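Local coordinates for F5/8 type C domain protein (Bacteroides ovatus, PDB 4ZRX) that probably hydrolyses alpha-L-fucosides with a TIM-barrel catalytic domain and carries a C-terminal F5/8 type C domain that may bind sugars, at residues A[390-395]-A[452-457]; A[402-407]-A[421-426]; A[513-518]-A[571-576]. One frame throughout, in Å; residues are numbered along the deposited sequence. Where two conformers were deposited one is given.

Interaction 1: residues A[390-395]-A[452-457]; sequences MLQEDI and VSQVAA
Q392 and Q454 form a hydrogen-bonded pair on the antiparallel strands 388-393 and 450-458, and their side chains run side by side off the sheet. Q454 NE2 donates to Q392 OE1 (2.9 Å); NE2 lies in the carbonyl plane of Q392, and OE1 in turn in the amide plane of Q454, although the two amides are turned 33° apart. CG stands trans to the backbone N in Q454 (chi1 -174°) but opposite the carbonyl carbon in Q392 (chi1 -56°), yet both extended chains bring their amides together. Q392 NE2 meanwhile reaches Y425 O. Replacing Q392 by an alanine would probably leave Q454 NE2 without this acceptor and Y425 O without its side-chain donor. On the same face the bent chain of M390 (selenomethionine), in one of its two conformers, lays CE against A456 CB. On the other face L391 and V455 lie side by side, and V455 packs on L439 of the facing sheet. S453 and Q454 share Q392 as a classic beta bulge: Q392 O accepts S453 N at 2.9 Å and Q454 N weakly. The partly exposed glutamines thus pair their amides beside buried M390 and A456, while L391 and V455 turn to the inside of the sandwich.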
HETATM    1  N   MSE A 390      15.044 -11.002  -7.771  1.00 15.90           N
HETATM    2  CA  MSE A 390      14.540  -9.820  -8.438  0.70 16.17           C
HETATM    3  C   MSE A 390      14.862  -9.898  -9.929  1.00 15.88           C
HETATM    4  O   MSE A 390      16.002 -10.249 -10.305  1.00 15.87           O
HETATM    5  CB  MSE A 390      15.176  -8.573  -7.801  0.70 18.12           C
HETATM    6  CG  MSE A 390      14.631  -7.299  -8.361  0.70 19.46           C
HETATM    7 SE   MSE A 390      15.870  -6.517  -9.504  0.52 28.07          SE
HETATM    8  CE  MSE A 390      16.954  -5.649  -8.335  0.70 21.39           C
ATOM      9  N   LEU A 391      13.885  -9.576 -10.756  1.00 15.14           N
ATOM     10  CA  LEU A 391      14.018  -9.568 -12.186  0.50 15.37           C
ATOM     11  C   LEU A 391      13.570  -8.220 -12.748  1.00 15.06           C
ATOM     12  O   LEU A 391      12.611  -7.613 -12.198  1.00 14.50           O
ATOM     13  CB  LEU A 391      13.172 -10.671 -12.801  0.50 16.07           C
ATOM     14  CG  LEU A 391      13.345 -12.026 -12.101  0.50 16.84           C
ATOM     15  CD1 LEU A 391      12.235 -12.881 -12.498  0.50 17.44           C
ATOM     16  CD2 LEU A 391      14.636 -12.650 -12.509  0.50 17.40           C
ATOM     17  N   GLN A 392      14.222  -7.796 -13.859  1.00 15.31           N
ATOM     18  CA  GLN A 392      13.750  -6.630 -14.602  1.00 15.14           C
ATOM     19  C   GLN A 392      13.769  -6.882 -16.095  1.00 16.38           C
ATOM     20  O   GLN A 392      14.726  -7.523 -16.584  1.00 16.17           O
ATOM     21  CB  GLN A 392      14.622  -5.403 -14.318  1.00 15.58           C
ATOM     22  CG  GLN A 392      14.728  -5.072 -12.861  1.00 15.72           C
ATOM     23  CD  GLN A 392      15.445  -3.742 -12.588  1.00 17.32           C
ATOM     24  OE1 GLN A 392      16.669  -3.714 -12.402  1.00 19.05           O
ATOM     25  NE2 GLN A 392      14.709  -2.648 -12.597  1.00 16.67           N
ATOM     26  N   GLU A 393      12.810  -6.292 -16.807  1.00 16.34           N
ATOM     27  CA  GLU A 393      12.814  -6.226 -18.256  1.00 17.92           C
ATOM     28  C   GLU A 393      13.248  -4.852 -18.701  1.00 18.63           C
ATOM     29  O   GLU A 393      13.014  -3.847 -18.026  1.00 19.75           O
ATOM     30  CB  GLU A 393      11.389  -6.430 -18.844  1.00 19.77           C
ATOM     31  CG  GLU A 393      10.903  -7.760 -18.923  1.00 20.27           C
ATOM     32  CD  GLU A 393       9.468  -7.816 -19.463  1.00 19.81           C
ATOM     33  OE1 GLU A 393       9.330  -7.908 -20.682  1.00 20.89           O
ATOM     34  OE2 GLU A 393       8.503  -7.829 -18.690  1.00 18.78           O
ATOM     35  N   ASP A 394      13.763  -4.772 -19.918  1.00 18.84           N
ATOM     36  CA  ASP A 394      14.032  -3.500 -20.496  1.00 19.65           C
ATOM     37  C   ASP A 394      12.797  -2.875 -21.080  1.00 19.98           C
ATOM     38  O   ASP A 394      12.578  -2.950 -22.325  1.00 20.11           O
ATOM     39  CB  ASP A 394      15.083  -3.616 -21.617  1.00 20.86           C
ATOM     40  CG  ASP A 394      15.466  -2.292 -22.202  1.00 21.76           C
ATOM     41  OD1 ASP A 394      14.993  -1.231 -21.704  1.00 22.09           O
ATOM     42  OD2 ASP A 394      16.290  -2.320 -23.210  1.00 23.83           O
ATOM     43  N   ILE A 395      12.069  -2.136 -20.238  1.00 19.67           N
ATOM     44  CA  ILE A 395      10.765  -1.629 -20.617  1.00 19.85           C
ATOM     45  C   ILE A 395      10.866  -0.463 -21.610  1.00 20.32           C
ATOM     46  O   ILE A 395       9.855  -0.036 -22.161  1.00 19.77           O
ATOM     47  CB  ILE A 395       9.884  -1.268 -19.403  1.00 20.04           C
ATOM     48  CG1 ILE A 395      10.593  -0.254 -18.526  1.00 20.61           C
ATOM     49  CG2 ILE A 395       9.505  -2.533 -18.646  1.00 20.19           C
ATOM     50  CD1 ILE A 395       9.676   0.367 -17.499  1.00 21.28           C
ATOM     51  N   VAL A 452      15.527  -9.236 -20.890  1.00 18.48           N
ATOM     52  CA  VAL A 452      15.748  -9.234 -19.461  1.00 18.49           C
ATOM     53  C   VAL A 452      17.032  -8.504 -19.182  1.00 18.88           C
ATOM     54  O   VAL A 452      18.102  -8.923 -19.637  1.00 19.85           O
ATOM     55  CB  VAL A 452      15.816 -10.661 -18.904  1.00 19.25           C
ATOM     56  CG1 VAL A 452      16.194 -10.661 -17.460  1.00 19.75           C
ATOM     57  CG2 VAL A 452      14.483 -11.359 -19.098  1.00 20.42           C
ATOM     58  N   SER A 453      16.935  -7.415 -18.437  1.00 19.05           N
ATOM     59  CA  SER A 453      18.073  -6.539 -18.186  1.00 19.56           C
ATOM     60  C   SER A 453      18.772  -6.753 -16.871  1.00 19.64           C
ATOM     61  O   SER A 453      19.953  -6.370 -16.696  1.00 19.53           O
ATOM     62  CB  SER A 453      17.664  -5.072 -18.312  1.00 19.79           C
ATOM     63  OG  SER A 453      16.546  -4.819 -17.497  1.00 20.33           O
ATOM     64  N   GLN A 454      18.092  -7.333 -15.924  1.00 18.39           N
ATOM     65  CA  GLN A 454      18.761  -7.689 -14.663  1.00 19.25           C
ATOM     66  C   GLN A 454      18.101  -8.852 -13.965  1.00 18.40           C
ATOM     67  O   GLN A 454      16.873  -8.949 -13.888  1.00 16.11           O
ATOM     68  CB  GLN A 454      18.827  -6.518 -13.695  1.00 20.14           C
ATOM     69  CG  GLN A 454      19.675  -6.871 -12.439  1.00 20.93           C
ATOM     70  CD  GLN A 454      20.015  -5.722 -11.485  1.00 23.26           C
ATOM     71  OE1 GLN A 454      21.002  -5.811 -10.792  1.00 22.51           O
ATOM     72  NE2 GLN A 454      19.189  -4.696 -11.412  1.00 22.93           N
ATOM     73  N   VAL A 455      18.958  -9.683 -13.372  1.00 17.62           N
ATOM     74  CA  VAL A 455      18.564 -10.638 -12.381  1.00 17.34           C
ATOM     75  C   VAL A 455      19.455 -10.454 -11.185  1.00 17.54           C
ATOM     76  O   VAL A 455      20.703 -10.369 -11.320  1.00 17.23           O
ATOM     77  CB  VAL A 455      18.754 -12.082 -12.953  1.00 18.13           C
ATOM     78  CG1 VAL A 455      18.448 -13.161 -11.909  1.00 19.05           C
ATOM     79  CG2 VAL A 455      17.821 -12.278 -14.148  1.00 18.95           C
ATOM     80  N   ALA A 456      18.854 -10.442 -10.005  1.00 16.43           N
ATOM     81  CA  ALA A 456      19.542 -10.210  -8.739  1.00 16.87           C
ATOM     82  C   ALA A 456      18.952 -11.156  -7.681  1.00 16.47           C
ATOM     83  O   ALA A 456      17.840 -11.694  -7.856  1.00 16.62           O
ATOM     84  CB  ALA A 456      19.447  -8.782  -8.300  1.00 17.15           C
ATOM     85  N   ALA A 457      19.685 -11.426  -6.606  1.00 16.67           N
ATOM     86  CA  ALA A 457      19.200 -12.331  -5.560  1.00 16.53           C
ATOM     87  C   ALA A 457      19.784 -11.983  -4.234  1.00 17.56           C
ATOM     88  O   ALA A 457      20.939 -11.483  -4.150  1.00 18.48           O
ATOM     89  CB  ALA A 457      19.502 -13.790  -5.898  1.00 16.97           C
TER

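Interaction 2: residues A[402-407]-A[421-426]; sequences EAFTVE and TTIGYK. With EDO (1,2-ethanediol), chain F.
T421 lies against E402 and A403 at the start of a loop joining two edge strands, 413-420 and 427-431, across the beta-sandwich that follows the barrel. Its CA approaches E402 O at 3.1 Å as a CA-H...O contact; T421 O comes near A403 N at too poor an angle for a hydrogen bond, and instead sits in the plane of the F404 ring, at its edge, 3.4 Å from CD1. The hydroxyl OG1 turns elsewhere, to T237 OG1. T422 adds a second carbonyl at that edge, its O lying 3.5 Å from F404 CE1, where the slightly positive ring hydrogens suit an oxygen. I423 covers a face: CD1 stands 4.2 Å from the F404 ring centroid and 19° off the normal, a CH-pi contact, while CG1 presses on CE1. The chi1 of F404, 66°, turns its ring towards the loop, where L429 also touches it. G424 follows, with backbone angles at which any CB would jam against I423 O; its N bonds E393 OE2. Y425 OH bonds E43, and K426 NZ forms a salt bridge with it while donating weakly, at 2.9 Å, to O2 of a 1,2-ethanediol probably left by the crystallisation liquor.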
ATOM      1  N   GLU A 402       5.415 -12.953 -20.250  1.00 16.22           N
ATOM      2  CA  GLU A 402       4.105 -13.443 -19.860  1.00 16.33           C
ATOM      3  C   GLU A 402       4.112 -14.596 -18.849  1.00 15.76           C
ATOM      4  O   GLU A 402       3.145 -14.744 -18.100  1.00 16.38           O
ATOM      5  CB  GLU A 402       3.326 -13.849 -21.066  1.00 17.17           C
ATOM      6  CG  GLU A 402       3.021 -12.702 -21.978  1.00 18.52           C
ATOM      7  CD  GLU A 402       2.398 -13.130 -23.292  1.00 20.11           C
ATOM      8  OE1 GLU A 402       3.004 -14.035 -23.921  1.00 21.56           O
ATOM      9  OE2 GLU A 402       1.291 -12.586 -23.722  1.00 21.91           O
ATOM     10  N   ALA A 403       5.161 -15.415 -18.845  1.00 15.99           N
ATOM     11  CA  ALA A 403       5.336 -16.468 -17.829  1.00 16.13           C
ATOM     12  C   ALA A 403       6.790 -16.841 -17.706  1.00 16.45           C
ATOM     13  O   ALA A 403       7.519 -16.872 -18.711  1.00 17.20           O
ATOM     14  CB  ALA A 403       4.531 -17.707 -18.216  1.00 17.62           C
ATOM     15  N   PHE A 404       7.234 -17.101 -16.479  1.00 16.33           N
ATOM     16  CA  PHE A 404       8.632 -17.426 -16.279  1.00 16.85           C
ATOM     17  C   PHE A 404       8.748 -18.316 -15.036  1.00 16.22           C
ATOM     18  O   PHE A 404       7.871 -18.359 -14.184  1.00 15.80           O
ATOM     19  CB  PHE A 404       9.540 -16.188 -16.120  1.00 16.57           C
ATOM     20  CG  PHE A 404       9.290 -15.408 -14.900  1.00 16.73           C
ATOM     21  CD1 PHE A 404       8.293 -14.409 -14.860  1.00 16.78           C
ATOM     22  CD2 PHE A 404      10.065 -15.596 -13.784  1.00 17.75           C
ATOM     23  CE1 PHE A 404       8.077 -13.706 -13.701  1.00 16.73           C
ATOM     24  CE2 PHE A 404       9.873 -14.879 -12.631  1.00 17.99           C
ATOM     25  CZ  PHE A 404       8.822 -13.914 -12.587  1.00 17.59           C
ATOM     26  N   THR A 405       9.883 -19.002 -14.967  1.00 16.34           N
ATOM     27  CA  THR A 405      10.255 -19.881 -13.894  1.00 16.78           C
ATOM     28  C   THR A 405      11.676 -19.576 -13.451  1.00 16.70           C
ATOM     29  O   THR A 405      12.505 -19.255 -14.286  1.00 16.85           O
ATOM     30  CB  THR A 405      10.184 -21.352 -14.391  1.00 18.13           C
ATOM     31  OG1 THR A 405       8.839 -21.582 -14.848  1.00 18.57           O
ATOM     32  CG2 THR A 405      10.500 -22.340 -13.236  1.00 19.02           C
ATOM     33  N   VAL A 406      11.945 -19.694 -12.145  1.00 17.03           N
ATOM     34  CA  VAL A 406      13.254 -19.522 -11.570  1.00 17.33           C
ATOM     35  C   VAL A 406      13.625 -20.764 -10.755  1.00 17.72           C
ATOM     36  O   VAL A 406      12.834 -21.289  -9.993  1.00 16.94           O
ATOM     37  CB  VAL A 406      13.345 -18.319 -10.625  1.00 17.29           C
ATOM     38  CG1 VAL A 406      14.697 -18.087 -10.224  1.00 18.70           C
ATOM     39  CG2 VAL A 406      12.760 -17.056 -11.314  1.00 17.37           C
ATOM     40  N   GLU A 407      14.862 -21.248 -11.024  1.00 17.47           N
ATOM     41  CA  GLU A 407      15.430 -22.398 -10.361  1.00 18.23           C
ATOM     42  C   GLU A 407      16.781 -22.040  -9.772  1.00 18.24           C
ATOM     43  O   GLU A 407      17.441 -21.137 -10.239  1.00 17.43           O
ATOM     44  CB  GLU A 407      15.577 -23.550 -11.360  1.00 19.72           C
ATOM     45  CG  GLU A 407      14.244 -23.981 -11.896  1.00 20.71           C
ATOM     46  CD  GLU A 407      14.344 -24.784 -13.170  1.00 23.23           C
ATOM     47  OE1 GLU A 407      15.401 -24.793 -13.863  1.00 24.90           O
ATOM     48  OE2 GLU A 407      13.340 -25.409 -13.497  1.00 24.52           O
ATOM     49  N   THR A 421       4.417 -14.416 -13.854  1.00 15.40           N
ATOM     50  CA  THR A 421       3.760 -14.102 -15.095  1.00 15.25           C
ATOM     51  C   THR A 421       4.516 -12.934 -15.740  1.00 15.04           C
ATOM     52  O   THR A 421       5.507 -13.166 -16.423  1.00 14.98           O
ATOM     53  CB  THR A 421       2.289 -13.863 -14.851  1.00 15.92           C
ATOM     54  OG1 THR A 421       2.103 -12.978 -13.759  1.00 15.80           O
ATOM     55  CG2 THR A 421       1.592 -15.174 -14.575  1.00 17.32           C
ATOM     56  N   THR A 422       4.074 -11.718 -15.496  1.00 14.79           N
ATOM     57  CA  THR A 422       4.759 -10.521 -15.922  1.00 15.02           C
ATOM     58  C   THR A 422       6.029 -10.285 -15.119  1.00 14.63           C
ATOM     59  O   THR A 422       6.182 -10.776 -14.010  1.00 14.80           O
ATOM     60  CB  THR A 422       3.837  -9.291 -15.777  1.00 14.77           C
ATOM     61  OG1 THR A 422       3.327  -9.265 -14.452  1.00 14.15           O
ATOM     62  CG2 THR A 422       2.736  -9.349 -16.776  1.00 15.82           C
ATOM     63  N   ILE A 423       6.952  -9.516 -15.714  1.00 15.25           N
ATOM     64  CA  ILE A 423       8.064  -8.949 -15.002  1.00 14.90           C
ATOM     65  C   ILE A 423       7.925  -7.431 -15.023  1.00 14.89           C
ATOM     66  O   ILE A 423       7.612  -6.853 -14.029  1.00 14.63           O
ATOM     67  CB  ILE A 423       9.420  -9.432 -15.570  1.00 14.99           C
ATOM     68  CG1 ILE A 423       9.546 -10.933 -15.333  1.00 15.57           C
ATOM     69  CG2 ILE A 423      10.533  -8.666 -14.922  1.00 15.95           C
ATOM     70  CD1 ILE A 423      10.762 -11.549 -15.947  1.00 15.96           C
ATOM     71  N   GLY A 424       8.054  -6.818 -16.203  1.00 14.72           N
ATOM     72  CA  GLY A 424       7.902  -5.375 -16.282  1.00 14.84           C
ATOM     73  C   GLY A 424       9.139  -4.661 -15.776  1.00 15.63           C
ATOM     74  O   GLY A 424      10.278  -5.127 -15.903  1.00 15.68           O
ATOM     75  N   TYR A 425       8.901  -3.524 -15.131  1.00 15.80           N
ATOM     76  CA  TYR A 425       9.993  -2.801 -14.547  1.00 15.14           C
ATOM     77  C   TYR A 425      10.763  -3.576 -13.497  1.00 15.16           C
ATOM     78  O   TYR A 425      12.026  -3.586 -13.496  1.00 15.10           O
ATOM     79  CB  TYR A 425       9.490  -1.476 -13.955  1.00 15.48           C
ATOM     80  CG  TYR A 425      10.530  -0.751 -13.177  1.00 15.48           C
ATOM     81  CD1 TYR A 425      11.576  -0.138 -13.794  1.00 16.27           C
ATOM     82  CD2 TYR A 425      10.525  -0.836 -11.791  1.00 15.57           C
ATOM     83  CE1 TYR A 425      12.582   0.489 -13.042  1.00 16.74           C
ATOM     84  CE2 TYR A 425      11.485  -0.250 -11.064  1.00 16.00           C
ATOM     85  CZ  TYR A 425      12.505   0.406 -11.687  1.00 16.67           C
ATOM     86  OH  TYR A 425      13.484   0.955 -10.893  1.00 18.47           O
ATOM     87  N   LYS A 426      10.048  -4.270 -12.641  1.00 14.74           N
ATOM     88  CA  LYS A 426      10.646  -5.008 -11.533  1.00 14.73           C
ATOM     89  C   LYS A 426       9.638  -5.982 -10.997  1.00 13.92           C
ATOM     90  O   LYS A 426       8.506  -5.622 -10.742  1.00 13.85           O
ATOM     91  CB  LYS A 426      11.116  -4.077 -10.461  1.00 16.02           C
ATOM     92  CG  LYS A 426      11.873  -4.694  -9.328  1.00 16.81           C
ATOM     93  CD  LYS A 426      12.579  -3.677  -8.458  1.00 18.03           C
ATOM     94  CE  LYS A 426      13.775  -3.152  -9.160  1.00 19.13           C
ATOM     95  NZ  LYS A 426      14.653  -2.260  -8.302  1.00 20.70           N
TER
HETATM   96  C1  EDO F 705      15.454  -1.585  -4.703  1.00 31.00           C
HETATM   97  O1  EDO F 705      15.524  -0.576  -5.739  1.00 28.76           O
HETATM   98  C2  EDO F 705      14.548  -2.796  -5.021  1.00 27.88           C
HETATM   99  O2  EDO F 705      15.281  -3.720  -5.843  1.00 29.39           O

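Interaction 3: residues A[513-518]-A[571-576]; sequences TMAFRY and TVAKVN
A chi1 of -171° places OG1 of T513 trans to its backbone N and beside its carbonyl carbon, so that hydroxyl and carbonyl oxygen both face K574. In K574 a chi1 of -69° starts the side chain opposite its own carbonyl carbon, and its first carbons pass the threonine hydroxyl at about a right angle. The touching residues, 513-515 and 573-575, lie in irregular chain within the F5/8 type C domain, a beta-sandwich of the jelly-roll type: 513-518 leads into strand 517-523, while 571-576 belongs to the connection from strand 560-566 to strand 580-584, which lie in different sheets. The main link is a backbone bond from K574 N to T513 O, 3.0 Å long and fairly straight at 162°, with the donor in the carbonyl plane. The same N-H leans weakly towards T513 OG1 at 3.3 Å. Threonine suits this spot because its hydroxyl sits on CB, close to the backbone. OG1 also touches K574 CB at 3.2 Å, whereas the amino end of the lysine leads away from the contact. Next along, small side chains let the two backbones come close. A573 CB packs 3.7 Å from A515 CA, and A573 is also tied by backbone bonding to A565, which A515 touches as well. Y503, from strand 495-503 of the other sheet, bonds A515 N through its hydroxyl and packs against V575. V575 closes the apolar row, its CG2 resting 4.1 Å from A515 CB.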
ATOM      1  N   THR A 513     -18.514 -24.272  16.122  1.00 45.57           N
ATOM      2  CA  THR A 513     -17.591 -24.912  17.061  1.00 45.40           C
ATOM      3  C   THR A 513     -17.181 -24.072  18.316  1.00 41.86           C
ATOM      4  O   THR A 513     -16.324 -24.490  19.122  1.00 39.41           O
ATOM      5  CB  THR A 513     -16.334 -25.328  16.288  1.00 47.97           C
ATOM      6  OG1 THR A 513     -15.516 -26.137  17.129  1.00 51.08           O
ATOM      7  CG2 THR A 513     -15.555 -24.136  15.864  1.00 46.58           C
HETATM    8  N   MSE A 514     -17.749 -22.874  18.452  1.00 40.03           N
HETATM    9  CA  MSE A 514     -17.356 -21.971  19.553  1.00 37.35           C
HETATM   10  C   MSE A 514     -17.801 -22.506  20.915  1.00 36.76           C
HETATM   11  O   MSE A 514     -18.762 -23.281  20.998  1.00 36.72           O
HETATM   12  CB  MSE A 514     -17.940 -20.574  19.340  1.00 37.95           C
HETATM   13  CG  MSE A 514     -19.462 -20.478  19.499  1.00 38.29           C
HETATM   14 SE   MSE A 514     -20.139 -18.843  18.687  0.75 38.57          SE
HETATM   15  CE  MSE A 514     -18.748 -17.565  19.340  1.00 37.93           C
ATOM     16  N   ALA A 515     -17.107 -22.079  21.970  1.00 33.24           N
ATOM     17  CA  ALA A 515     -17.505 -22.439  23.333  1.00 32.71           C
ATOM     18  C   ALA A 515     -18.745 -21.664  23.768  1.00 33.79           C
ATOM     19  O   ALA A 515     -18.877 -20.447  23.484  1.00 33.01           O
ATOM     20  CB  ALA A 515     -16.384 -22.180  24.295  1.00 31.27           C
ATOM     21  N   PHE A 516     -19.615 -22.353  24.504  1.00 34.03           N
ATOM     22  CA  PHE A 516     -20.793 -21.756  25.101  1.00 35.69           C
ATOM     23  C   PHE A 516     -20.892 -22.128  26.602  1.00 36.07           C
ATOM     24  O   PHE A 516     -20.814 -21.244  27.470  1.00 33.74           O
ATOM     25  CB  PHE A 516     -22.038 -22.182  24.334  1.00 36.98           C
ATOM     26  CG  PHE A 516     -23.326 -21.689  24.924  1.00 38.57           C
ATOM     27  CD1 PHE A 516     -23.485 -20.333  25.282  1.00 39.03           C
ATOM     28  CD2 PHE A 516     -24.401 -22.588  25.133  1.00 40.34           C
ATOM     29  CE1 PHE A 516     -24.701 -19.875  25.827  1.00 40.63           C
ATOM     30  CE2 PHE A 516     -25.625 -22.129  25.661  1.00 41.24           C
ATOM     31  CZ  PHE A 516     -25.773 -20.789  26.019  1.00 41.32           C
ATOM     32  N   ARG A 517     -21.086 -23.413  26.876  1.00 37.06           N
ATOM     33  CA  ARG A 517     -21.078 -23.905  28.270  1.00 39.35           C
ATOM     34  C   ARG A 517     -19.649 -24.306  28.619  1.00 36.47           C
ATOM     35  O   ARG A 517     -18.962 -24.919  27.801  1.00 35.48           O
ATOM     36  CB  ARG A 517     -22.037 -25.086  28.454  1.00 43.59           C
ATOM     37  CG  ARG A 517     -23.459 -24.751  28.067  1.00 48.34           C
ATOM     38  CD  ARG A 517     -24.521 -25.610  28.793  1.00 52.83           C
ATOM     39  NE  ARG A 517     -25.868 -25.088  28.507  1.00 58.41           N
ATOM     40  CZ  ARG A 517     -26.397 -23.959  29.008  1.00 61.14           C
ATOM     41  NH1 ARG A 517     -25.725 -23.192  29.873  1.00 63.65           N
ATOM     42  NH2 ARG A 517     -27.618 -23.581  28.636  1.00 62.77           N
ATOM     43  N   TYR A 518     -19.171 -23.935  29.800  1.00 34.13           N
ATOM     44  CA  TYR A 518     -17.793 -24.196  30.103  1.00 32.56           C
ATOM     45  C   TYR A 518     -17.554 -24.439  31.576  1.00 32.80           C
ATOM     46  O   TYR A 518     -18.395 -24.093  32.406  1.00 32.17           O
ATOM     47  CB  TYR A 518     -16.919 -23.014  29.654  1.00 31.91           C
ATOM     48  CG  TYR A 518     -17.127 -21.810  30.497  1.00 31.47           C
ATOM     49  CD1 TYR A 518     -16.389 -21.614  31.678  1.00 32.12           C
ATOM     50  CD2 TYR A 518     -18.066 -20.865  30.155  1.00 31.94           C
ATOM     51  CE1 TYR A 518     -16.631 -20.507  32.521  1.00 32.41           C
ATOM     52  CE2 TYR A 518     -18.301 -19.763  30.977  1.00 32.52           C
ATOM     53  CZ  TYR A 518     -17.576 -19.587  32.146  1.00 32.54           C
ATOM     54  OH  TYR A 518     -17.815 -18.481  32.936  1.00 33.23           O
ATOM     55  N   THR A 571     -22.116 -30.055  21.314  1.00 54.30           N
ATOM     56  CA  THR A 571     -20.933 -30.821  20.913  1.00 53.77           C
ATOM     57  C   THR A 571     -19.701 -30.308  21.679  1.00 51.10           C
ATOM     58  O   THR A 571     -19.763 -29.286  22.367  1.00 48.87           O
ATOM     59  CB  THR A 571     -20.668 -30.701  19.392  1.00 55.16           C
ATOM     60  OG1 THR A 571     -20.694 -29.318  19.007  1.00 52.71           O
ATOM     61  CG2 THR A 571     -21.714 -31.478  18.578  1.00 57.83           C
ATOM     62  N   VAL A 572     -18.578 -30.998  21.539  1.00 49.10           N
ATOM     63  CA  VAL A 572     -17.324 -30.547  22.124  1.00 46.80           C
ATOM     64  C   VAL A 572     -16.801 -29.294  21.387  1.00 45.03           C
ATOM     65  O   VAL A 572     -16.618 -29.300  20.180  1.00 44.51           O
ATOM     66  CB  VAL A 572     -16.274 -31.633  22.079  1.00 47.75           C
ATOM     67  CG1 VAL A 572     -14.917 -31.088  22.561  1.00 46.40           C
ATOM     68  CG2 VAL A 572     -16.737 -32.845  22.909  1.00 49.75           C
ATOM     69  N   ALA A 573     -16.551 -28.220  22.124  1.00 43.04           N
ATOM     70  CA  ALA A 573     -16.040 -26.994  21.505  1.00 41.30           C
ATOM     71  C   ALA A 573     -14.586 -27.142  21.117  1.00 41.47           C
ATOM     72  O   ALA A 573     -13.870 -27.977  21.664  1.00 42.31           O
ATOM     73  CB  ALA A 573     -16.208 -25.788  22.445  1.00 40.35           C
ATOM     74  N   LYS A 574     -14.169 -26.337  20.150  1.00 39.84           N
ATOM     75  CA  LYS A 574     -12.776 -26.179  19.823  1.00 40.98           C
ATOM     76  C   LYS A 574     -12.351 -24.772  20.169  1.00 39.25           C
ATOM     77  O   LYS A 574     -12.887 -23.765  19.617  1.00 38.23           O
ATOM     78  CB  LYS A 574     -12.530 -26.387  18.328  1.00 44.36           C
ATOM     79  CG  LYS A 574     -12.736 -27.832  17.869  1.00 48.85           C
ATOM     80  CD  LYS A 574     -12.403 -27.960  16.381  1.00 52.62           C
ATOM     81  CE  LYS A 574     -12.220 -29.402  15.947  1.00 57.35           C
ATOM     82  NZ  LYS A 574     -13.493 -30.160  16.015  1.00 59.09           N
ATOM     83  N   VAL A 575     -11.327 -24.709  20.996  1.00 36.68           N
ATOM     84  CA  VAL A 575     -10.776 -23.443  21.450  1.00 36.34           C
ATOM     85  C   VAL A 575      -9.271 -23.447  21.186  1.00 37.04           C
ATOM     86  O   VAL A 575      -8.615 -24.443  21.439  1.00 39.22           O
ATOM     87  CB  VAL A 575     -11.117 -23.261  22.969  1.00 33.89           C
ATOM     88  CG1 VAL A 575     -10.654 -21.899  23.487  1.00 33.31           C
ATOM     89  CG2 VAL A 575     -12.620 -23.343  23.151  1.00 33.40           C
ATOM     90  N   ASN A 576      -8.750 -22.347  20.670  1.00 36.78           N
ATOM     91  CA  ASN A 576      -7.318 -22.154  20.412  1.00 39.59           C
ATOM     92  C   ASN A 576      -6.735 -21.358  21.570  1.00 37.45           C
ATOM     93  O   ASN A 576      -7.408 -20.517  22.164  1.00 32.74           O
ATOM     94  CB  ASN A 576      -7.117 -21.346  19.099  1.00 42.17           C
ATOM     95  CG  ASN A 576      -5.637 -21.356  18.562  1.00 48.88           C
ATOM     96  OD1 ASN A 576      -4.765 -20.536  18.951  1.00 49.46           O
ATOM     97  ND2 ASN A 576      -5.381 -22.249  17.600  1.00 51.89           N
TER

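Interactions 1 and 2 belong to the same beta-sandwich and touch: two polar side chains of 390-395 hold the loop 421-426, and L391 lies between the sheets near F404 and I423. Interaction 1 is a buried strand ladder within one sheet, held by backbone bonds interrupted by a bulge and by a side-chain amide pair. Interaction 2, partly buried, ties the loop between the two sheets to a strand by ring contacts and CA-H...O geometry, without conventional hydrogen bonds between its segments. Interaction 3 stands apart in the F5/8 type C domain, about 52 Å from interaction 1 between centres; there a single good backbone bond and small aliphatic contacts join irregular chain nearer the surface.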